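Long-range contact in EreC (Klebsiella pneumoniae, PDB 6XCQ), which probably confers macrolide resistance by hydrolysing the macrolactone ester of erythromycin and related antibiotics: residues T54-E67 and R79-F92. The protein carries 1 engineered substitution. Numbering follows the deposited sequence.
Sequences TPLVEGARIVGLGE and RASLIRYLVERHDF
Thr54 OG1 meets Tyr85 OH at 2.8 Å, in the plane of the tyrosine ring, in a hydrogen bond that either hydroxyl could donate. Tyr85 OH also accepts from His90 NE2 at 2.9 Å, so one phenol oxygen ties the helix 54-57 to the end of the helix 73-90. There Leu86 O accepts from both His90 N and Phe92 N, from opposite faces of its plane. One face of the His90 ring is covered by Val57 CG1, anti to the backbone N, 3.6 Å from the ring centroid and 13° off its normal, a CH-pi contact.

At the other end the extended Arg79 side chain brings its guanidinium to the C-terminal end of strand 62-65 and the residue after it. The bonds there are weak and bent: Arg79 NE to Gly66 O (3.1 Å), while Arg79 NE and NH2 both donate to Leu65 O. Glu67 stacks over one face, its carboxylate 14° from parallel; OE1 stands 3.4 Å from Arg79 NH1, a salt bridge of charges alone. Water 1 accepts from Arg79 NH2 in the guanidinium plane and donates weakly to Glu67 OE2, which also bonds His70 ND1.

Between these polar ends, apolar packing joins Val63 CG2 to Phe92 CZ (3.6 Å), and Leu65 CD2 to Leu82 CB. Strand 62-65 and helix 79-90 run nearly antiparallel (162°), their axes 10.0 Å apart, as in the first half of a beta-alpha-beta crossover, which strand 94-97 completes, parallel to 62-65 but with strand 301-304 between them.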
ATOM      1  N   THR A  54     -22.880   3.776   3.501  1.00 23.85           N
ATOM      2  CA  THR A  54     -23.282   4.418   2.250  1.00 27.56           C
ATOM      3  C   THR A  54     -23.149   5.938   2.292  1.00 29.07           C
ATOM      4  O   THR A  54     -22.613   6.501   1.322  1.00 28.92           O
ATOM      5  CB  THR A  54     -24.704   3.980   1.867  1.00 34.76           C
ATOM      6  OG1 THR A  54     -24.682   2.612   1.445  1.00 34.69           O
ATOM      7  CG2 THR A  54     -25.235   4.822   0.729  1.00 33.73           C
ATOM      8  N   PRO A  55     -23.559   6.648   3.358  1.00 29.43           N
ATOM      9  CA  PRO A  55     -23.334   8.107   3.387  1.00 32.24           C
ATOM     10  C   PRO A  55     -21.880   8.516   3.247  1.00 39.79           C
ATOM     11  O   PRO A  55     -21.576   9.463   2.508  1.00 28.53           O
ATOM     12  CB  PRO A  55     -23.892   8.509   4.759  1.00 31.03           C
ATOM     13  CG  PRO A  55     -24.905   7.511   5.044  1.00 36.30           C
ATOM     14  CD  PRO A  55     -24.345   6.217   4.528  1.00 28.83           C
ATOM     15  N   LEU A  56     -20.963   7.849   3.953  1.00 28.58           N
ATOM     16  CA  LEU A  56     -19.575   8.283   3.868  1.00 36.60           C
ATOM     17  C   LEU A  56     -18.961   7.926   2.525  1.00 25.02           C
ATOM     18  O   LEU A  56     -18.019   8.593   2.090  1.00 33.42           O
ATOM     19  CB  LEU A  56     -18.758   7.705   5.035  1.00 34.46           C
ATOM     20  CG  LEU A  56     -18.251   6.264   5.101  1.00 39.86           C
ATOM     21  CD1 LEU A  56     -16.960   6.086   4.298  1.00 29.75           C
ATOM     22  CD2 LEU A  56     -18.015   5.868   6.559  1.00 27.25           C
ATOM     23  N   VAL A  57     -19.488   6.908   1.846  1.00 23.98           N
ATOM     24  CA  VAL A  57     -18.923   6.521   0.560  1.00 23.62           C
ATOM     25  C   VAL A  57     -19.488   7.356  -0.591  1.00 29.70           C
ATOM     26  O   VAL A  57     -18.818   7.500  -1.623  1.00 28.55           O
ATOM     27  CB  VAL A  57     -19.126   5.009   0.369  1.00 20.91           C
ATOM     28  CG1 VAL A  57     -18.806   4.579  -1.058  1.00 32.33           C
ATOM     29  CG2 VAL A  57     -18.224   4.253   1.345  1.00 26.36           C
ATOM     30  N   GLU A  58     -20.684   7.934  -0.441  1.00 31.91           N
ATOM     31  CA  GLU A  58     -21.188   8.875  -1.442  1.00 30.63           C
ATOM     32  C   GLU A  58     -20.239  10.056  -1.570  1.00 24.91           C
ATOM     33  O   GLU A  58     -19.837  10.661  -0.570  1.00 40.25           O
ATOM     34  CB  GLU A  58     -22.583   9.389  -1.071  1.00 36.64           C
ATOM     35  CG  GLU A  58     -23.599   8.324  -0.718  1.00 58.23           C
ATOM     36  CD  GLU A  58     -24.905   8.894  -0.168  1.00 78.20           C
ATOM     37  OE1 GLU A  58     -25.958   8.240  -0.346  1.00 68.61           O
ATOM     38  OE2 GLU A  58     -24.876   9.990   0.440  1.00 77.75           O
ATOM     39  N   GLY A  59     -19.884  10.394  -2.801  1.00 29.06           N
ATOM     40  CA  GLY A  59     -18.958  11.477  -3.010  1.00 40.52           C
ATOM     41  C   GLY A  59     -17.508  11.121  -2.805  1.00 39.96           C
ATOM     42  O   GLY A  59     -16.639  11.974  -3.031  1.00 38.75           O
ATOM     43  N   ALA A  60     -17.214   9.897  -2.383  1.00 27.43           N
ATOM     44  CA  ALA A  60     -15.835   9.438  -2.297  1.00 23.16           C
ATOM     45  C   ALA A  60     -15.345   8.974  -3.666  1.00 23.18           C
ATOM     46  O   ALA A  60     -16.065   8.304  -4.410  1.00 20.99           O
ATOM     47  CB  ALA A  60     -15.719   8.297  -1.278  1.00 20.15           C
ATOM     48  N   ARG A  61     -14.110   9.343  -4.003  1.00 20.63           N
ATOM     49  CA  ARG A  61     -13.413   8.739  -5.125  1.00 20.08           C
ATOM     50  C   ARG A  61     -12.216   7.895  -4.704  1.00 19.67           C
ATOM     51  O   ARG A  61     -11.697   7.134  -5.530  1.00 20.07           O
ATOM     52  CB  ARG A  61     -12.947   9.815  -6.117  1.00 24.31           C
ATOM     53  CG  ARG A  61     -14.080  10.570  -6.790  1.00 25.40           C
ATOM     54  CD  ARG A  61     -13.522  11.434  -7.905  1.00 26.78           C
ATOM     55  NE  ARG A  61     -12.736  10.627  -8.828  1.00 30.26           N
ATOM     56  CZ  ARG A  61     -11.880  11.116  -9.719  1.00 28.07           C
ATOM     57  NH1 ARG A  61     -11.683  12.427  -9.808  1.00 35.18           N
ATOM     58  NH2 ARG A  61     -11.201  10.290 -10.502  1.00 25.59           N
ATOM     59  N   ILE A  62     -11.773   8.003  -3.452  1.00 15.48           N
ATOM     60  CA  ILE A  62     -10.677   7.200  -2.910  1.00 19.59           C
ATOM     61  C   ILE A  62     -11.144   6.626  -1.579  1.00 14.40           C
ATOM     62  O   ILE A  62     -11.416   7.384  -0.647  1.00 15.48           O
ATOM     63  CB  ILE A  62      -9.403   8.034  -2.701  1.00 16.95           C
ATOM     64  CG1 ILE A  62      -9.003   8.765  -3.989  1.00 22.56           C
ATOM     65  CG2 ILE A  62      -8.257   7.161  -2.238  1.00 15.30           C
ATOM     66  CD1 ILE A  62      -8.362  10.077  -3.735  1.00 19.18           C
ATOM     67  N   VAL A  63     -11.236   5.299  -1.486  1.00 13.39           N
ATOM     68  CA  VAL A  63     -11.589   4.632  -0.238  1.00 15.57           C
ATOM     69  C   VAL A  63     -10.478   3.650   0.108  1.00 16.37           C
ATOM     70  O   VAL A  63     -10.164   2.749  -0.682  1.00 16.14           O
ATOM     71  CB  VAL A  63     -12.949   3.918  -0.315  1.00 15.18           C
ATOM     72  CG1 VAL A  63     -13.186   3.116   0.973  1.00 13.76           C
ATOM     73  CG2 VAL A  63     -14.074   4.935  -0.491  1.00 15.24           C
ATOM     74  N   GLY A  64      -9.883   3.820   1.286  1.00 12.86           N
ATOM     75  CA  GLY A  64      -8.865   2.898   1.751  1.00 13.86           C
ATOM     76  C   GLY A  64      -9.481   1.823   2.626  1.00 17.67           C
ATOM     77  O   GLY A  64     -10.265   2.124   3.530  1.00 17.68           O
ATOM     78  N   LEU A  65      -9.137   0.561   2.338  1.00 16.55           N
ATOM     79  CA  LEU A  65      -9.483  -0.595   3.167  1.00 16.36           C
ATOM     80  C   LEU A  65      -8.199  -1.058   3.848  1.00 19.78           C
ATOM     81  O   LEU A  65      -7.271  -1.532   3.181  1.00 17.98           O
ATOM     82  CB  LEU A  65     -10.101  -1.724   2.336  1.00 16.48           C
ATOM     83  CG  LEU A  65     -11.340  -1.412   1.478  1.00 18.72           C
ATOM     84  CD1 LEU A  65     -11.706  -2.622   0.631  1.00 13.88           C
ATOM     85  CD2 LEU A  65     -12.530  -1.015   2.343  1.00 11.39           C
ATOM     86  N   GLY A  66      -8.132  -0.886   5.163  1.00 16.22           N
ATOM     87  CA  GLY A  66      -6.910  -1.107   5.905  1.00 13.51           C
ATOM     88  C   GLY A  66      -6.674  -2.557   6.273  1.00 18.45           C
ATOM     89  O   GLY A  66      -7.302  -3.494   5.776  1.00 18.42           O
ATOM     90  N   GLU A  67      -5.684  -2.734   7.137  1.00 15.29           N
ATOM     91  CA  GLU A  67      -5.484  -3.978   7.858  1.00 15.96           C
ATOM     92  C   GLU A  67      -4.639  -3.601   9.055  1.00 13.35           C
ATOM     93  O   GLU A  67      -3.680  -2.834   8.913  1.00 14.70           O
ATOM     94  CB  GLU A  67      -4.812  -5.063   6.997  1.00 16.12           C
ATOM     95  CG  GLU A  67      -3.558  -4.613   6.271  1.00 18.60           C
ATOM     96  CD  GLU A  67      -2.922  -5.727   5.429  1.00 17.83           C
ATOM     97  OE1 GLU A  67      -3.568  -6.771   5.205  1.00 33.22           O
ATOM     98  OE2 GLU A  67      -1.761  -5.561   5.010  1.00 30.88           O
ATOM     99  N   ARG A  79     -11.502  -7.643   3.278  1.00 11.33           N
ATOM    100  CA  ARG A  79     -11.205  -6.786   2.130  1.00 17.03           C
ATOM    101  C   ARG A  79     -11.983  -7.230   0.902  1.00 16.31           C
ATOM    102  O   ARG A  79     -12.547  -6.398   0.185  1.00 16.10           O
ATOM    103  CB  ARG A  79      -9.709  -6.788   1.828  1.00 14.89           C
ATOM    104  CG  ARG A  79      -8.912  -5.921   2.760  1.00 15.01           C
ATOM    105  CD  ARG A  79      -7.440  -6.009   2.456  1.00 17.01           C
ATOM    106  NE  ARG A  79      -6.756  -4.841   2.989  1.00 18.70           N
ATOM    107  CZ  ARG A  79      -5.451  -4.630   2.895  1.00 21.85           C
ATOM    108  NH1 ARG A  79      -4.675  -5.522   2.290  1.00 14.57           N
ATOM    109  NH2 ARG A  79      -4.927  -3.524   3.410  1.00 12.58           N
ATOM    110  N   ALA A  80     -12.031  -8.540   0.647  1.00 15.58           N
ATOM    111  CA  ALA A  80     -12.777  -9.029  -0.505  1.00 18.87           C
ATOM    112  C   ALA A  80     -14.249  -8.656  -0.397  1.00 18.35           C
ATOM    113  O   ALA A  80     -14.867  -8.236  -1.384  1.00 17.75           O
ATOM    114  CB  ALA A  80     -12.610 -10.541  -0.641  1.00 12.89           C
ATOM    115  N   SER A  81     -14.825  -8.784   0.802  1.00 11.96           N
ATOM    116  CA  SER A  81     -16.230  -8.415   0.969  1.00 19.09           C
ATOM    117  C   SER A  81     -16.451  -6.927   0.708  1.00 18.17           C
ATOM    118  O   SER A  81     -17.419  -6.539   0.049  1.00 17.39           O
ATOM    119  CB  SER A  81     -16.708  -8.785   2.375  1.00 14.55           C
ATOM    120  OG  SER A  81     -16.827 -10.197   2.490  1.00 23.04           O
ATOM    121  N   LEU A  82     -15.580  -6.075   1.241  1.00 18.11           N
ATOM    122  CA  LEU A  82     -15.794  -4.649   1.068  1.00 17.26           C
ATOM    123  C   LEU A  82     -15.470  -4.206  -0.358  1.00 15.45           C
ATOM    124  O   LEU A  82     -16.032  -3.220  -0.836  1.00 14.18           O
ATOM    125  CB  LEU A  82     -14.970  -3.881   2.093  1.00 11.83           C
ATOM    126  CG  LEU A  82     -15.665  -3.908   3.456  1.00 25.97           C
ATOM    127  CD1 LEU A  82     -14.739  -3.492   4.579  1.00 26.49           C
ATOM    128  CD2 LEU A  82     -16.885  -3.003   3.402  1.00 28.07           C
ATOM    129  N   ILE A  83     -14.588  -4.923  -1.052  1.00 12.55           N
ATOM    130  CA  ILE A  83     -14.405  -4.682  -2.484  1.00 17.86           C
ATOM    131  C   ILE A  83     -15.714  -4.957  -3.224  1.00 20.77           C
ATOM    132  O   ILE A  83     -16.182  -4.135  -4.018  1.00 17.39           O
ATOM    133  CB  ILE A  83     -13.239  -5.535  -3.026  1.00 16.92           C
ATOM    134  CG1 ILE A  83     -11.909  -4.995  -2.502  1.00 19.03           C
ATOM    135  CG2 ILE A  83     -13.210  -5.543  -4.550  1.00 15.38           C
ATOM    136  CD1 ILE A  83     -10.738  -5.977  -2.634  1.00 14.13           C
ATOM    137  N   ARG A  84     -16.360  -6.091  -2.919  1.00 20.02           N
ATOM    138  CA  ARG A  84     -17.667  -6.387  -3.511  1.00 25.19           C
ATOM    139  C   ARG A  84     -18.654  -5.245  -3.287  1.00 31.53           C
ATOM    140  O   ARG A  84     -19.338  -4.807  -4.217  1.00 22.66           O
ATOM    141  CB  ARG A  84     -18.231  -7.688  -2.934  1.00 23.73           C
ATOM    142  CG  ARG A  84     -17.769  -8.943  -3.650  1.00 28.09           C
ATOM    143  CD  ARG A  84     -18.726 -10.088  -3.384  1.00 22.94           C
ATOM    144  NE  ARG A  84     -19.981  -9.873  -4.093  1.00 24.86           N
ATOM    145  CZ  ARG A  84     -21.122 -10.485  -3.805  1.00 27.63           C
ATOM    146  NH1 ARG A  84     -21.178 -11.359  -2.804  1.00 20.90           N
ATOM    147  NH2 ARG A  84     -22.210 -10.211  -4.517  1.00 23.11           N
ATOM    148  N   TYR A  85     -18.735  -4.743  -2.053  1.00 21.36           N
ATOM    149  CA  TYR A  85     -19.664  -3.656  -1.757  1.00 21.12           C
ATOM    150  C   TYR A  85     -19.330  -2.393  -2.549  1.00 22.98           C
ATOM    151  O   TYR A  85     -20.219  -1.746  -3.115  1.00 24.34           O
ATOM    152  CB  TYR A  85     -19.650  -3.371  -0.257  1.00 27.57           C
ATOM    153  CG  TYR A  85     -20.300  -2.067   0.121  1.00 24.90           C
ATOM    154  CD1 TYR A  85     -21.681  -1.921   0.085  1.00 27.14           C
ATOM    155  CD2 TYR A  85     -19.535  -0.989   0.533  1.00 29.16           C
ATOM    156  CE1 TYR A  85     -22.281  -0.731   0.452  1.00 25.96           C
ATOM    157  CE2 TYR A  85     -20.118   0.201   0.894  1.00 32.49           C
ATOM    158  CZ  TYR A  85     -21.492   0.326   0.855  1.00 33.72           C
ATOM    159  OH  TYR A  85     -22.063   1.521   1.224  1.00 35.27           O
ATOM    160  N   LEU A  86     -18.054  -2.011  -2.582  1.00 20.43           N
ATOM    161  CA  LEU A  86     -17.680  -0.771  -3.257  1.00 18.89           C
ATOM    162  C   LEU A  86     -17.831  -0.905  -4.766  1.00 19.28           C
ATOM    163  O   LEU A  86     -18.270   0.037  -5.443  1.00 21.01           O
ATOM    164  CB  LEU A  86     -16.248  -0.386  -2.892  1.00 18.46           C
ATOM    165  CG  LEU A  86     -16.039   0.029  -1.437  1.00 22.21           C
ATOM    166  CD1 LEU A  86     -14.543   0.115  -1.087  1.00 15.84           C
ATOM    167  CD2 LEU A  86     -16.757   1.334  -1.190  1.00 18.79           C
ATOM    168  N   VAL A  87     -17.492  -2.070  -5.309  1.00 16.13           N
ATOM    169  CA  VAL A  87     -17.607  -2.278  -6.747  1.00 20.87           C
ATOM    170  C   VAL A  87     -19.071  -2.384  -7.150  1.00 26.71           C
ATOM    171  O   VAL A  87     -19.544  -1.657  -8.032  1.00 28.38           O
ATOM    172  CB  VAL A  87     -16.810  -3.519  -7.180  1.00 22.61           C
ATOM    173  CG1 VAL A  87     -17.221  -3.940  -8.597  1.00 26.64           C
ATOM    174  CG2 VAL A  87     -15.331  -3.224  -7.124  1.00 21.81           C
ATOM    175  N   GLU A  88     -19.818  -3.267  -6.492  1.00 21.25           N
ATOM    176  CA  GLU A  88     -21.158  -3.576  -6.975  1.00 22.56           C
ATOM    177  C   GLU A  88     -22.198  -2.553  -6.565  1.00 20.86           C
ATOM    178  O   GLU A  88     -23.238  -2.452  -7.228  1.00 28.33           O
ATOM    179  CB  GLU A  88     -21.586  -4.957  -6.504  1.00 24.33           C
ATOM    180  CG  GLU A  88     -20.704  -6.035  -7.038  1.00 27.25           C
ATOM    181  CD  GLU A  88     -21.112  -7.376  -6.508  1.00 29.49           C
ATOM    182  OE1 GLU A  88     -22.247  -7.465  -6.003  1.00 29.74           O
ATOM    183  OE2 GLU A  88     -20.303  -8.321  -6.572  1.00 29.88           O
ATOM    184  N   ARG A  89     -21.955  -1.776  -5.512  1.00 21.79           N
ATOM    185  CA  ARG A  89     -22.968  -0.835  -5.066  1.00 25.67           C
ATOM    186  C   ARG A  89     -22.571   0.619  -5.226  1.00 34.22           C
ATOM    187  O   ARG A  89     -23.455   1.479  -5.213  1.00 26.59           O
ATOM    188  CB  ARG A  89     -23.341  -1.099  -3.601  1.00 28.41           C
ATOM    189  CG  ARG A  89     -24.071  -2.412  -3.423  1.00 34.24           C
ATOM    190  CD  ARG A  89     -25.446  -2.387  -4.108  1.00 43.31           C
ATOM    191  NE  ARG A  89     -26.239  -3.569  -3.771  1.00 50.76           N
ATOM    192  CZ  ARG A  89     -26.963  -3.694  -2.663  1.00 49.21           C
ATOM    193  NH1 ARG A  89     -27.017  -2.701  -1.781  1.00 56.93           N
ATOM    194  NH2 ARG A  89     -27.642  -4.812  -2.441  1.00 56.01           N
ATOM    195  N   HIS A  90     -21.282   0.914  -5.400  1.00 25.80           N
ATOM    196  CA  HIS A  90     -20.836   2.284  -5.597  1.00 26.35           C
ATOM    197  C   HIS A  90     -19.929   2.435  -6.813  1.00 18.78           C
ATOM    198  O   HIS A  90     -19.332   3.505  -6.996  1.00 26.03           O
ATOM    199  CB  HIS A  90     -20.144   2.799  -4.328  1.00 21.78           C
ATOM    200  CG  HIS A  90     -21.073   2.957  -3.164  1.00 29.93           C
ATOM    201  ND1 HIS A  90     -21.876   4.064  -3.003  1.00 25.73           N
ATOM    202  CD2 HIS A  90     -21.335   2.147  -2.108  1.00 28.91           C
ATOM    203  CE1 HIS A  90     -22.595   3.930  -1.902  1.00 37.38           C
ATOM    204  NE2 HIS A  90     -22.281   2.777  -1.337  1.00 30.04           N
ATOM    205  N   ASP A  91     -19.800   1.394  -7.642  1.00 24.06           N
ATOM    206  CA  ASP A  91     -19.152   1.493  -8.960  1.00 21.30           C
ATOM    207  C   ASP A  91     -17.668   1.848  -8.886  1.00 28.27           C
ATOM    208  O   ASP A  91     -17.135   2.509  -9.785  1.00 25.07           O
ATOM    209  CB  ASP A  91     -19.879   2.504  -9.851  1.00 34.41           C
ATOM    210  CG  ASP A  91     -20.985   1.869 -10.659  1.00 54.05           C
ATOM    211  OD1 ASP A  91     -20.673   1.036 -11.537  1.00 54.12           O
ATOM    212  OD2 ASP A  91     -22.163   2.199 -10.403  1.00 57.54           O
ATOM    213  N   PHE A  92     -16.974   1.425  -7.831  1.00 23.82           N
ATOM    214  CA  PHE A  92     -15.525   1.568  -7.828  1.00 17.19           C
ATOM    215  C   PHE A  92     -14.925   0.680  -8.910  1.00 17.65           C
ATOM    216  O   PHE A  92     -15.434  -0.405  -9.197  1.00 21.84           O
ATOM    217  CB  PHE A  92     -14.964   1.244  -6.440  1.00 15.79           C
ATOM    218  CG  PHE A  92     -14.995   2.422  -5.533  1.00 17.55           C
ATOM    219  CD1 PHE A  92     -16.206   2.900  -5.059  1.00 18.07           C
ATOM    220  CD2 PHE A  92     -13.838   3.119  -5.237  1.00 16.17           C
ATOM    221  CE1 PHE A  92     -16.256   4.028  -4.247  1.00 17.01           C
ATOM    222  CE2 PHE A  92     -13.881   4.243  -4.435  1.00 14.73           C
ATOM    223  CZ  PHE A  92     -15.088   4.690  -3.937  1.00 20.91           C
TER
HETATM  224  O   HOH W   1      -2.160  -3.833   2.695  1.00 23.82           O